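Local atomic coordinates of ribonuclease J (Methanolobus psychrophilus R15, PDB entry 5HAB), a protein that probably degrades RNA from the 5' end as an archaeal exoribonuclease of the metallo-beta-lactamase, beta-CASP family. Residues A375-N380 against A385-L390. The protein carries 1 engineered substitution. Residues are numbered along the deposited sequence; the frame is centred on the assembly and turned at random.
With SO4 (sulfate ion), chain I; nucleotides of chain D.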
ATOM      1  N   ALA B 375      -6.267  18.678   9.117  1.00 46.42           N
ATOM      2  CA  ALA B 375      -5.034  18.036   9.558  1.00 56.10           C
ATOM      3  C   ALA B 375      -4.900  16.659   8.919  1.00 56.31           C
ATOM      4  O   ALA B 375      -5.878  16.085   8.433  1.00 49.76           O
ATOM      5  CB  ALA B 375      -5.003  17.915  11.076  1.00 46.52           C
ATOM      6  N   ASN B 376      -3.680  16.138   8.910  1.00 55.72           N
ATOM      7  CA  ASN B 376      -3.428  14.792   8.420  1.00 67.80           C
ATOM      8  C   ASN B 376      -3.388  13.805   9.576  1.00 62.55           C
ATOM      9  O   ASN B 376      -3.260  14.201  10.735  1.00 73.84           O
ATOM     10  CB  ASN B 376      -2.105  14.742   7.654  1.00 60.22           C
ATOM     11  CG  ASN B 376      -0.902  15.022   8.549  1.00 84.67           C
ATOM     12  OD1 ASN B 376      -1.007  15.745   9.545  1.00 69.63           O
ATOM     13  ND2 ASN B 376       0.244  14.447   8.199  1.00 79.09           N
ATOM     14  N   VAL B 377      -3.494  12.520   9.262  1.00 71.88           N
ATOM     15  CA  VAL B 377      -3.320  11.487  10.270  1.00 67.18           C
ATOM     16  C   VAL B 377      -1.834  11.155  10.336  1.00 64.29           C
ATOM     17  O   VAL B 377      -1.227  10.828   9.316  1.00 67.81           O
ATOM     18  CB  VAL B 377      -4.158  10.231   9.955  1.00 69.52           C
ATOM     19  CG1 VAL B 377      -4.200   9.292  11.158  1.00 49.98           C
ATOM     20  CG2 VAL B 377      -5.563  10.619   9.515  1.00 51.71           C
ATOM     21  N   ILE B 378      -1.246  11.240  11.526  1.00 66.22           N
ATOM     22  CA  ILE B 378       0.164  10.902  11.700  1.00 77.80           C
ATOM     23  C   ILE B 378       0.365   9.401  11.522  1.00 65.10           C
ATOM     24  O   ILE B 378      -0.312   8.601  12.169  1.00 69.65           O
ATOM     25  CB  ILE B 378       0.715  11.387  13.064  1.00 73.51           C
ATOM     26  CG1 ILE B 378       0.816  12.918  13.108  1.00 80.75           C
ATOM     27  CG2 ILE B 378       2.061  10.748  13.362  1.00 70.43           C
ATOM     28  CD1 ILE B 378      -0.463  13.647  13.397  1.00 75.43           C
ATOM     29  N   PRO B 379       1.295   9.017  10.631  1.00 68.56           N
ATOM     30  CA  PRO B 379       1.547   7.617  10.262  1.00 53.30           C
ATOM     31  C   PRO B 379       2.142   6.775  11.389  1.00 55.34           C
ATOM     32  O   PRO B 379       3.209   6.188  11.224  1.00 65.57           O
ATOM     33  CB  PRO B 379       2.549   7.735   9.105  1.00 61.13           C
ATOM     34  CG  PRO B 379       2.402   9.134   8.603  1.00 59.19           C
ATOM     35  CD  PRO B 379       2.099   9.945   9.819  1.00 65.18           C
ATOM     36  N   ASN B 380       1.443   6.714  12.517  1.00 48.86           N
ATOM     37  CA  ASN B 380       1.821   5.838  13.616  1.00 38.43           C
ATOM     38  C   ASN B 380       0.582   5.082  14.082  1.00 39.31           C
ATOM     39  O   ASN B 380      -0.490   5.672  14.209  1.00 51.09           O
ATOM     40  CB  ASN B 380       2.434   6.641  14.764  1.00 47.37           C
ATOM     41  CG  ASN B 380       2.914   5.761  15.898  1.00 53.26           C
ATOM     42  OD1 ASN B 380       2.160   5.459  16.823  1.00 48.27           O
ATOM     43  ND2 ASN B 380       4.175   5.338  15.829  1.00 47.41           N
ATOM     44  N   ALA B 385      -5.066   4.402  15.414  1.00 36.52           N
ATOM     45  CA  ALA B 385      -6.111   3.765  16.214  1.00 38.92           C
ATOM     46  C   ALA B 385      -7.040   4.814  16.819  1.00 50.89           C
ATOM     47  O   ALA B 385      -8.257   4.731  16.660  1.00 49.56           O
ATOM     48  CB  ALA B 385      -5.511   2.900  17.306  1.00 35.61           C
ATOM     49  N   ASN B 386      -6.478   5.812  17.493  1.00 40.26           N
ATOM     50  CA  ASN B 386      -7.335   6.807  18.135  1.00 51.46           C
ATOM     51  C   ASN B 386      -8.223   7.512  17.104  1.00 46.89           C
ATOM     52  O   ASN B 386      -9.413   7.757  17.357  1.00 55.78           O
ATOM     53  CB  ASN B 386      -6.501   7.830  18.913  1.00 45.94           C
ATOM     54  CG  ASN B 386      -5.760   7.207  20.078  1.00 59.28           C
ATOM     55  OD1 ASN B 386      -6.278   6.313  20.747  1.00 54.71           O
ATOM     56  ND2 ASN B 386      -4.548   7.685  20.336  1.00 60.25           N
ATOM     57  N   ARG B 387      -7.659   7.802  15.935  1.00 47.18           N
ATOM     58  CA  ARG B 387      -8.418   8.452  14.871  1.00 46.31           C
ATOM     59  C   ARG B 387      -9.520   7.538  14.351  1.00 48.66           C
ATOM     60  O   ARG B 387     -10.637   7.986  14.098  1.00 38.43           O
ATOM     61  CB  ARG B 387      -7.506   8.859  13.716  1.00 48.16           C
ATOM     62  CG  ARG B 387      -7.289  10.350  13.602  1.00 61.17           C
ATOM     63  CD  ARG B 387      -8.572  11.088  13.255  1.00 55.67           C
ATOM     64  NE  ARG B 387      -8.637  11.435  11.839  1.00 53.81           N
ATOM     65  CZ  ARG B 387      -8.029  12.490  11.306  1.00 51.46           C
ATOM     66  NH1 ARG B 387      -7.286  13.282  12.066  1.00 54.48           N
ATOM     67  NH2 ARG B 387      -8.142  12.739  10.010  1.00 62.71           N
ATOM     68  N   TYR B 388      -9.203   6.256  14.202  1.00 31.94           N
ATOM     69  CA  TYR B 388     -10.188   5.292  13.733  1.00 43.97           C
ATOM     70  C   TYR B 388     -11.363   5.195  14.704  1.00 43.30           C
ATOM     71  O   TYR B 388     -12.514   5.227  14.280  1.00 52.61           O
ATOM     72  CB  TYR B 388      -9.550   3.917  13.524  1.00 33.22           C
ATOM     73  CG  TYR B 388     -10.549   2.813  13.258  1.00 48.93           C
ATOM     74  CD1 TYR B 388     -11.096   2.633  11.996  1.00 36.29           C
ATOM     75  CD2 TYR B 388     -10.943   1.943  14.269  1.00 47.81           C
ATOM     76  CE1 TYR B 388     -12.010   1.620  11.752  1.00 42.33           C
ATOM     77  CE2 TYR B 388     -11.852   0.931  14.036  1.00 50.28           C
ATOM     78  CZ  TYR B 388     -12.384   0.774  12.776  1.00 56.63           C
ATOM     79  OH  TYR B 388     -13.288  -0.235  12.544  1.00 48.01           O
ATOM     80  N   ALA B 389     -11.077   5.083  15.998  1.00 49.07           N
ATOM     81  CA  ALA B 389     -12.136   4.996  17.004  1.00 43.72           C
ATOM     82  C   ALA B 389     -12.994   6.266  17.012  1.00 47.27           C
ATOM     83  O   ALA B 389     -14.232   6.195  17.016  1.00 44.14           O
ATOM     84  CB  ALA B 389     -11.540   4.744  18.382  1.00 43.28           C
ATOM     85  N   LEU B 390     -12.330   7.421  16.991  1.00 34.28           N
ATOM     86  CA  LEU B 390     -13.033   8.700  16.960  1.00 43.47           C
ATOM     87  C   LEU B 390     -13.979   8.784  15.759  1.00 39.29           C
ATOM     88  O   LEU B 390     -15.172   9.074  15.902  1.00 60.07           O
ATOM     89  CB  LEU B 390     -12.036   9.862  16.912  1.00 32.53           C
ATOM     90  CG  LEU B 390     -12.663  11.254  16.792  1.00 37.00           C
ATOM     91  CD1 LEU B 390     -13.335  11.652  18.104  1.00 43.06           C
ATOM     92  CD2 LEU B 390     -11.642  12.291  16.367  1.00 39.80           C
TER
HETATM   93  S   SO4 I 501     -16.119  -0.212   9.969  1.00103.32           S
HETATM   94  O1  SO4 I 501     -16.538   0.810   9.009  1.00 63.86           O
HETATM   95  O2  SO4 I 501     -14.700  -0.526   9.796  1.00 51.11           O
HETATM   96  O3  SO4 I 501     -16.331   0.282  11.328  1.00 99.49           O
HETATM   97  O4  SO4 I 501     -16.919  -1.416   9.762  1.00 76.78           O
ATOM     98  OP3   A D   1       1.328  17.216   7.589  1.00 60.06           O
ATOM     99  P     A D   1       2.721  17.584   7.938  1.00 52.80           P
ATOM    100  OP1   A D   1       2.725  18.965   8.486  1.00 49.39           O
ATOM    101  OP2   A D   1       3.589  17.266   6.777  1.00 51.04           O
ATOM    102  O5'   A D   1       3.189  16.589   9.081  1.00 68.43           O
ATOM    103  C5'   A D   1       2.397  16.359  10.242  1.00 84.49           C
ATOM    104  C4'   A D   1       3.228  15.754  11.344  1.00 94.56           C
ATOM    105  O4'   A D   1       3.512  14.368  11.002  1.00 88.52           O
ATOM    106  C3'   A D   1       4.581  16.430  11.560  1.00 84.04           C
ATOM    107  O3'   A D   1       4.921  16.451  12.944  1.00105.02           O
ATOM    108  C2'   A D   1       5.548  15.536  10.790  1.00 84.75           C
ATOM    109  O2'   A D   1       6.875  15.559  11.273  1.00 83.99           O
ATOM    110  C1'   A D   1       4.912  14.155  10.946  1.00 97.70           C
ATOM    111  N9    A D   1       5.186  13.281   9.799  1.00107.17           N
ATOM    112  C8    A D   1       5.179  13.660   8.475  1.00 90.78           C
ATOM    113  N7    A D   1       5.468  12.695   7.637  1.00 88.12           N
ATOM    114  C5    A D   1       5.687  11.600   8.463  1.00102.41           C
ATOM    115  C6    A D   1       6.034  10.266   8.180  1.00106.15           C
ATOM    116  N6    A D   1       6.224   9.796   6.941  1.00 88.68           N
ATOM    117  N1    A D   1       6.177   9.422   9.228  1.00111.50           N
ATOM    118  C2    A D   1       5.986   9.896  10.468  1.00 99.33           C
ATOM    119  N3    A D   1       5.657  11.128  10.862  1.00 95.64           N
ATOM    120  C4    A D   1       5.521  11.944   9.799  1.00102.13           C
ATOM    121  P     A D   2       5.323  17.848  13.628  1.00 98.83           P
ATOM    122  OP1   A D   2       6.140  18.603  12.642  1.00 76.93           O
ATOM    123  OP2   A D   2       5.870  17.556  14.977  1.00 88.39           O
ATOM    124  O5'   A D   2       3.939  18.626  13.790  1.00109.11           O
ATOM    125  C5'   A D   2       3.457  18.995  15.075  1.00 98.54           C
ATOM    126  C4'   A D   2       2.080  18.439  15.344  1.00101.81           C
ATOM    127  O4'   A D   2       1.947  17.130  14.732  1.00100.23           O
ATOM    128  C3'   A D   2       1.739  18.212  16.810  1.00103.80           C
ATOM    129  O3'   A D   2       1.291  19.392  17.457  1.00104.27           O
ATOM    130  C2'   A D   2       0.690  17.107  16.755  1.00104.07           C
ATOM    131  O2'   A D   2      -0.595  17.640  16.474  1.00 93.84           O
ATOM    132  C1'   A D   2       1.159  16.291  15.549  1.00103.06           C
ATOM    133  N9    A D   2       1.963  15.112  15.925  1.00106.89           N
ATOM    134  C8    A D   2       3.268  14.855  15.581  1.00 89.54           C
ATOM    135  N7    A D   2       3.725  13.714  16.034  1.00 93.75           N
ATOM    136  C5    A D   2       2.644  13.172  16.712  1.00 96.50           C
ATOM    137  C6    A D   2       2.486  11.967  17.420  1.00 95.24           C
ATOM    138  N6    A D   2       3.459  11.061  17.563  1.00 83.05           N
ATOM    139  N1    A D   2       1.279  11.728  17.981  1.00100.53           N
ATOM    140  C2    A D   2       0.307  12.641  17.835  1.00101.28           C
ATOM    141  N3    A D   2       0.335  13.808  17.193  1.00 90.75           N
ATOM    142  C4    A D   2       1.545  14.015  16.643  1.00100.97           C
TER
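Ala375 turns its CB toward the helix that carries Arg387, and its carbonyl O lies near the plane of the Arg387 guanidinium, at the edge; at 4.3 Å from NH2 this is proximity rather than a bond. Asn376 points its side chain the other way, to the RNA, where ND2 comes within 3.0 Å of OP3 on the 5'-terminal phosphate of A1 in chain D. Its own carbonyl O, turned obliquely to the guanidinium, is taken by Gln346. Val377 makes the main touch: CG2, set anti to the carbonyl carbon (CG1 then anti to the backbone N, chi1 -168°), stands over one face of the guanidinium, off centre toward NH2, which it meets at 3.4 Å. The other branch, CG1, approaches Arg387 CG at 4.1 Å.

Here a loop leaving strand 370-374 of the parallel beta-CASP sheet leads straight into helix 381-396, and one side of the loop packs against the RNA, while Val377 on the other meets the side chain of Arg387 from the helix. The long arginine chain, bent at chi2 and chi3 (-65° and -101°), curls back to the loop. Its polar rim is bound elsewhere: NE to Glu391, NH2 to Asp403 and NH1 to the carbonyl of His345, a set of partners that fixes the plane over which the valine lies.

Ile378 faces the RNA, its CG1 3.7 Å from O4' of A1 and its CD1 against the sugar and base of A2. Pro379, centre of an inverse gamma turn, lays CG 3.8 Å from C6 of the A1 base. Asn380 ends the loop as N-cap, OD1 accepting from the backbone N of Met382, while ND2 bonds to Tyr388 OH of the second subunit.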